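Local coordinates for Mlr7391 protein (Mesorhizobium loti, PDB 3HK4) that is of unknown function but has the NTF2-like fold of the SnoaL family and may be a polyketide cyclase-like lyase, at residues N46-A51 / H64-L69; F97-K102 / G120-K125. All coordinates share one frame; numbering follows the deposited sequence. Where two conformers were deposited one is given.

Contact 1: residues N46-A51 / H64-L69; sequences NADDIA and HGKEAL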
loop_
_atom_site.group_PDB
_atom_site.type_symbol
_atom_site.label_atom_id
_atom_site.label_comp_id
_atom_site.label_asym_id
_atom_site.label_seq_id
_atom_site.Cartn_x
_atom_site.Cartn_y
_atom_site.Cartn_z
ATOM N N ASN A 46 1.699 17.548 4.616
ATOM C CA ASN A 46 2.192 16.387 5.344
ATOM C C ASN A 46 3.620 16.577 5.770
ATOM O O ASN A 46 4.444 17.060 5.008
ATOM C CB ASN A 46 2.122 15.101 4.556
ATOM C CG ASN A 46 0.716 14.607 4.337
ATOM O OD1 ASN A 46 -0.252 15.048 4.991
ATOM N ND2 ASN A 46 0.605 13.585 3.468
ATOM N N ALA A 47 3.919 16.187 6.995
ATOM C CA ALA A 47 5.308 16.231 7.483
ATOM C C ALA A 47 6.053 15.133 6.781
ATOM O O ALA A 47 5.456 14.124 6.404
ATOM C CB ALA A 47 5.350 15.982 8.988
ATOM N N ASP A 48 7.353 15.295 6.576
ATOM C CA ASP A 48 8.145 14.271 5.885
ATOM C C ASP A 48 8.071 12.896 6.554
ATOM O O ASP A 48 8.206 11.855 5.909
ATOM C CB ASP A 48 9.609 14.685 5.865
ATOM C CG ASP A 48 9.888 15.853 4.920
ATOM O OD1 ASP A 48 9.008 16.224 4.099
ATOM O OD2 ASP A 48 11.027 16.384 5.016
ATOM N N ASP A 49 7.892 12.914 7.874
ATOM C CA ASP A 49 7.796 11.706 8.660
ATOM C C ASP A 49 6.358 11.441 9.120
ATOM O O ASP A 49 6.154 10.859 10.174
ATOM C CB ASP A 49 8.747 11.796 9.846
ATOM C CG ASP A 49 8.445 12.949 10.784
ATOM O OD1 ASP A 49 7.720 13.889 10.426
ATOM O OD2 ASP A 49 8.971 12.931 11.900
ATOM N N ILE A 50 5.366 11.867 8.338
ATOM C CA ILE A 50 3.997 11.631 8.705
ATOM C C ILE A 50 3.691 10.124 8.982
ATOM O O ILE A 50 4.057 9.263 8.200
ATOM C CB ILE A 50 3.031 12.176 7.623
ATOM C CG1 ILE A 50 1.596 12.029 8.093
ATOM C CG2 ILE A 50 3.333 11.520 6.210
ATOM C CD1 ILE A 50 0.509 12.825 7.343
ATOM N N ALA A 51 2.993 9.843 10.100
ATOM C CA ALA A 51 2.522 8.497 10.465
ATOM C C ALA A 51 1.032 8.406 10.142
ATOM O O ALA A 51 0.291 9.302 10.462
ATOM C CB ALA A 51 2.743 8.268 11.958
ATOM N N HIS A 64 4.650 5.005 7.672
ATOM C CA HIS A 64 5.528 6.072 8.097
ATOM C C HIS A 64 6.278 6.645 6.901
ATOM O O HIS A 64 6.848 5.896 6.124
ATOM C CB HIS A 64 6.555 5.583 9.145
ATOM C CG HIS A 64 5.932 5.186 10.454
ATOM N ND1 HIS A 64 5.682 6.092 11.459
ATOM C CD2 HIS A 64 5.508 3.986 10.913
ATOM C CE1 HIS A 64 5.108 5.468 12.475
ATOM N NE2 HIS A 64 4.999 4.185 12.174
ATOM N N GLY A 65 6.272 7.971 6.775
ATOM C CA GLY A 65 7.002 8.668 5.710
ATOM C C GLY A 65 6.014 9.310 4.768
ATOM O O GLY A 65 4.975 8.731 4.472
ATOM N N LYS A 66 6.372 10.492 4.257
ATOM C CA LYS A 66 5.496 11.262 3.338
ATOM C C LYS A 66 5.357 10.590 1.961
ATOM O O LYS A 66 4.229 10.440 1.382
ATOM C CB LYS A 66 6.045 12.704 3.236
ATOM C CG LYS A 66 5.224 13.656 2.392
ATOM C CD LYS A 66 5.703 15.080 2.506
ATOM C CE LYS A 66 4.886 16.023 1.645
ATOM N NZ LYS A 66 5.305 17.470 1.782
ATOM N N GLU A 67 6.487 10.154 1.442
ATOM C CA GLU A 67 6.517 9.497 0.149
ATOM C C GLU A 67 5.806 8.165 0.235
ATOM O O GLU A 67 5.066 7.804 -0.683
ATOM C CB GLU A 67 7.955 9.308 -0.328
ATOM C CG GLU A 67 8.053 8.810 -1.749
ATOM C CD GLU A 67 7.644 9.830 -2.796
ATOM O OE1 GLU A 67 7.469 11.026 -2.483
ATOM O OE2 GLU A 67 7.531 9.425 -3.976
ATOM N N ALA A 68 5.972 7.461 1.354
ATOM C CA ALA A 68 5.260 6.176 1.585
ATOM C C ALA A 68 3.774 6.434 1.489
ATOM O O ALA A 68 3.053 5.678 0.863
ATOM C CB ALA A 68 5.555 5.618 2.954
ATOM N N LEU A 69 3.302 7.529 2.070
ATOM C CA LEU A 69 1.835 7.798 2.039
ATOM C C LEU A 69 1.352 8.121 0.658
ATOM O O LEU A 69 0.215 7.847 0.305
ATOM C CB LEU A 69 1.452 8.881 3.040
ATOM C CG LEU A 69 -0.008 9.095 3.448
ATOM C CD1 LEU A 69 -0.587 7.818 4.056
ATOM C CD2 LEU A 69 -0.121 10.308 4.435
HETATM O O HOH W 1 2.109 12.205 1.252
HETATM O O HOH W 2 7.149 17.991 3.997
HETATM O O HOH W 3 7.125 8.540 11.070
HETATM O O HOH W 4 3.075 7.427 5.974
#
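Ile50 O is gripped by two donors: Gly65 N, 2.9 Å from Ile50 O, with 154° at the hydrogen, and a water that also donates to Gly65 O. His64 CA adds a C-H...O contact to the same oxygen. This is where, in an NTF2-like fold, an edge strand runs into a helix: Ala51 and His64 form an antiparallel, non-hydrogen-bonded pair, and Gly65 is the N-cap residue of helix 66-78. A type I turn from Ala47 to Ile50 takes the chain round a corner beside the helix start. Its Asp48 O accepts from Lys66 N, 2.8 Å away, in a bent bond whose donor stands above the carbonyl plane. These two backbone bonds tie the helix start to the corner. At the backbone angles of Gly65, with phi at 113°, a CB would be jammed against the carbonyl O of His64, so the lack of a side chain matters here.

Lys66 supplies much of the remaining contact. With CG anti to the backbone N (chi1 -177°) and the chain extended beyond it, the side chain lies along Asn46, Lys66 CG being 4.0 Å from Asn46 CB. Lys66 NZ bonds to Glu43 O and only weakly to Asn46 O; one water joins NZ, Asn46 O and Asp48 OD1, so the carboxylate, too distant for a salt bridge, is linked through solvent. Ile50 CG2 lies 3.6 Å from Lys66 CA, and Ile50 CD1 meets Leu69 CD2 at 3.9 Å, the two side chains at about a right angle. Ile129 of strand 128-135 touches both Asn46 and Ile50. The Asn46 and Leu69 side chains also cross at about a right angle: Asn46 ND2 lies 3.5 Å from Leu69 CD2 and donates to a water that in turn donates to Lys66 O.

Contact 2: residues F97-K102 / G120-K125; sequences FALRFK and GLYTVK
Tyr122 CB sits over one face of the Phe97 ring, 3.7 Å from its centroid and only 18° off the normal, a CH-pi contact displaced toward the rim. The two rings are nearly parallel, planes at 19°, but slid so far apart that they barely overlap; Phe97 CE2 and Tyr122 CD1 meet at 3.5 Å. Phe97 reaches this place because its CG stands between backbone N and carbonyl carbon (chi1 70°), which swings the ring across to the neighbouring strand. Val124 CG2 comes up to the edge of that ring. Farther out along Tyr122, Leu99 crosses it at about a right angle, Leu99 CD1 reaching Tyr122 CE1. Phe101 and Tyr122 reach toward each other from opposite directions, Phe101 CZ 3.4 Å from Tyr122 OH, edge against edge.

These side chains hang from an antiparallel hairpin, strands 96-107 and 114-125, in the curved sheet of the NTF2-like fold. Two hydrogen-bonded pairs, Phe97 with Tyr122 and Leu99 with Gly120, flank the non-hydrogen-bonded pair Ala98 with Leu121. The shortest of the four bonds, Tyr122 N to Phe97 O at 2.7 Å, is almost collinear with the carbonyl. Gly120 leaves room for Phe101, whose ring edge faces Gly120 N.

Helix 22-34 covers the aromatic face: Phe29 meets Tyr122 edge-to-face and also contacts Phe97, and Thr30 and Leu33 touch Leu99. On the reverse face, Ala98 CB lies 4.1 Å from Leu121 CD1.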
loop_
_atom_site.group_PDB
_atom_site.type_symbol
_atom_site.label_atom_id
_atom_site.label_comp_id
_atom_site.label_asym_id
_atom_site.label_seq_id
_atom_site.Cartn_x
_atom_site.Cartn_y
_atom_site.Cartn_z
ATOM N N PHE A 97 -7.350 18.425 14.280
ATOM C CA PHE A 97 -8.649 18.556 13.644
ATOM C C PHE A 97 -9.114 17.206 13.094
ATOM O O PHE A 97 -8.330 16.320 12.837
ATOM C CB PHE A 97 -8.685 19.628 12.584
ATOM C CG PHE A 97 -7.899 19.321 11.341
ATOM C CD1 PHE A 97 -6.573 19.666 11.266
ATOM C CD2 PHE A 97 -8.490 18.741 10.238
ATOM C CE1 PHE A 97 -5.841 19.415 10.118
ATOM C CE2 PHE A 97 -7.783 18.503 9.100
ATOM C CZ PHE A 97 -6.427 18.852 9.046
ATOM N N ALA A 98 -10.435 17.077 13.032
ATOM C CA ALA A 98 -11.124 15.908 12.584
ATOM C C ALA A 98 -12.001 16.238 11.418
ATOM O O ALA A 98 -12.560 17.362 11.334
ATOM C CB ALA A 98 -12.040 15.332 13.768
ATOM N N LEU A 99 -12.144 15.261 10.537
ATOM C CA LEU A 99 -13.024 15.325 9.385
ATOM C C LEU A 99 -13.847 14.055 9.345
ATOM O O LEU A 99 -13.424 13.005 9.793
ATOM C CB LEU A 99 -12.233 15.421 8.074
ATOM C CG LEU A 99 -11.388 16.665 7.867
ATOM C CD1 LEU A 99 -10.475 16.538 6.626
ATOM C CD2 LEU A 99 -12.333 17.838 7.750
ATOM N N ARG A 100 -15.036 14.152 8.814
ATOM C CA ARG A 100 -15.889 12.984 8.665
ATOM C C ARG A 100 -16.092 12.795 7.154
ATOM O O ARG A 100 -16.455 13.728 6.458
ATOM C CB ARG A 100 -17.192 13.172 9.429
ATOM C CG ARG A 100 -18.089 11.889 9.507
ATOM C CD ARG A 100 -19.019 11.820 8.335
ATOM N NE ARG A 100 -20.035 10.798 8.484
ATOM C CZ ARG A 100 -21.105 10.897 9.279
ATOM N NH1 ARG A 100 -21.323 11.967 10.052
ATOM N NH2 ARG A 100 -21.970 9.891 9.307
ATOM N N PHE A 101 -15.790 11.586 6.688
ATOM C CA PHE A 101 -15.820 11.198 5.288
ATOM C C PHE A 101 -16.919 10.193 5.138
ATOM O O PHE A 101 -16.952 9.244 5.897
ATOM C CB PHE A 101 -14.532 10.518 4.916
ATOM C CG PHE A 101 -13.306 11.371 5.110
ATOM C CD1 PHE A 101 -12.940 12.294 4.149
ATOM C CD2 PHE A 101 -12.499 11.209 6.210
ATOM C CE1 PHE A 101 -11.806 13.059 4.285
ATOM C CE2 PHE A 101 -11.375 11.967 6.386
ATOM C CZ PHE A 101 -11.000 12.896 5.414
ATOM N N LYS A 102 -17.831 10.438 4.206
ATOM C CA LYS A 102 -18.923 9.499 3.854
ATOM C C LYS A 102 -18.943 9.452 2.323
ATOM O O LYS A 102 -19.243 10.450 1.661
ATOM C CB LYS A 102 -20.290 9.898 4.439
ATOM C CG LYS A 102 -21.263 8.704 4.485
ATOM C CD LYS A 102 -22.735 9.064 4.767
ATOM C CE LYS A 102 -23.038 9.335 6.241
ATOM N NZ LYS A 102 -24.542 9.523 6.464
ATOM N N GLY A 120 -11.472 10.907 10.274
ATOM C CA GLY A 120 -10.003 11.096 10.237
ATOM C C GLY A 120 -9.568 12.127 11.281
ATOM O O GLY A 120 -10.170 13.189 11.372
ATOM N N LEU A 121 -8.511 11.842 12.036
ATOM C CA LEU A 121 -7.988 12.791 13.026
ATOM C C LEU A 121 -6.580 13.185 12.639
ATOM O O LEU A 121 -5.733 12.306 12.460
ATOM C CB LEU A 121 -7.981 12.167 14.419
ATOM C CG LEU A 121 -7.616 13.052 15.599
ATOM C CD1 LEU A 121 -8.733 14.116 15.889
ATOM C CD2 LEU A 121 -7.402 12.187 16.824
ATOM N N TYR A 122 -6.335 14.497 12.521
ATOM C CA TYR A 122 -5.088 14.997 11.998
ATOM C C TYR A 122 -4.382 15.770 13.075
ATOM O O TYR A 122 -4.987 16.615 13.640
ATOM C CB TYR A 122 -5.331 15.883 10.785
ATOM C CG TYR A 122 -6.012 15.115 9.654
ATOM C CD1 TYR A 122 -7.377 15.034 9.569
ATOM C CD2 TYR A 122 -5.254 14.472 8.680
ATOM C CE1 TYR A 122 -8.000 14.300 8.554
ATOM C CE2 TYR A 122 -5.862 13.726 7.669
ATOM C CZ TYR A 122 -7.226 13.649 7.618
ATOM O OH TYR A 122 -7.838 12.953 6.596
ATOM N N THR A 123 -3.145 15.419 13.364
ATOM C CA THR A 123 -2.313 16.142 14.344
ATOM C C THR A 123 -1.307 17.059 13.628
ATOM O O THR A 123 -0.596 16.622 12.713
ATOM C CB THR A 123 -1.524 15.187 15.169
ATOM O OG1 THR A 123 -2.428 14.299 15.814
ATOM C CG2 THR A 123 -0.681 15.922 16.203
ATOM N N VAL A 124 -1.222 18.308 14.087
ATOM C CA VAL A 124 -0.360 19.326 13.461
ATOM C C VAL A 124 0.733 19.746 14.408
ATOM O O VAL A 124 0.467 20.033 15.571
ATOM C CB VAL A 124 -1.181 20.533 13.091
ATOM C CG1 VAL A 124 -0.342 21.644 12.475
ATOM C CG2 VAL A 124 -2.308 20.087 12.084
ATOM N N LYS A 125 1.956 19.779 13.907
ATOM C CA LYS A 125 3.093 20.177 14.699
ATOM C C LYS A 125 3.934 21.045 13.767
ATOM O O LYS A 125 4.264 20.637 12.673
ATOM C CB LYS A 125 3.832 18.935 15.211
ATOM C CG LYS A 125 5.061 19.199 16.048
ATOM C CD LYS A 125 5.948 17.922 16.211
#

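The contacts follow one another along the chain: contact 1 closes before contact 2 opens. Their centres are 16 Å apart and their nearest atoms about 6 Å, without touching. Both reach one mixed six-stranded sheet, in which strand 128-135 lies between strand 50-53 of contact 1 and strand 114-125 of contact 2 and touches side chains of both. Contact 1 sits at the strand 62-64 end of the sheet and ties it to helix 66-78; contact 2 lies nearer the middle, under helix 22-34. Together they illustrate how an NTF2-like domain attaches separate helices to a single sheet, while His64 of contact 1 also reaches the second subunit.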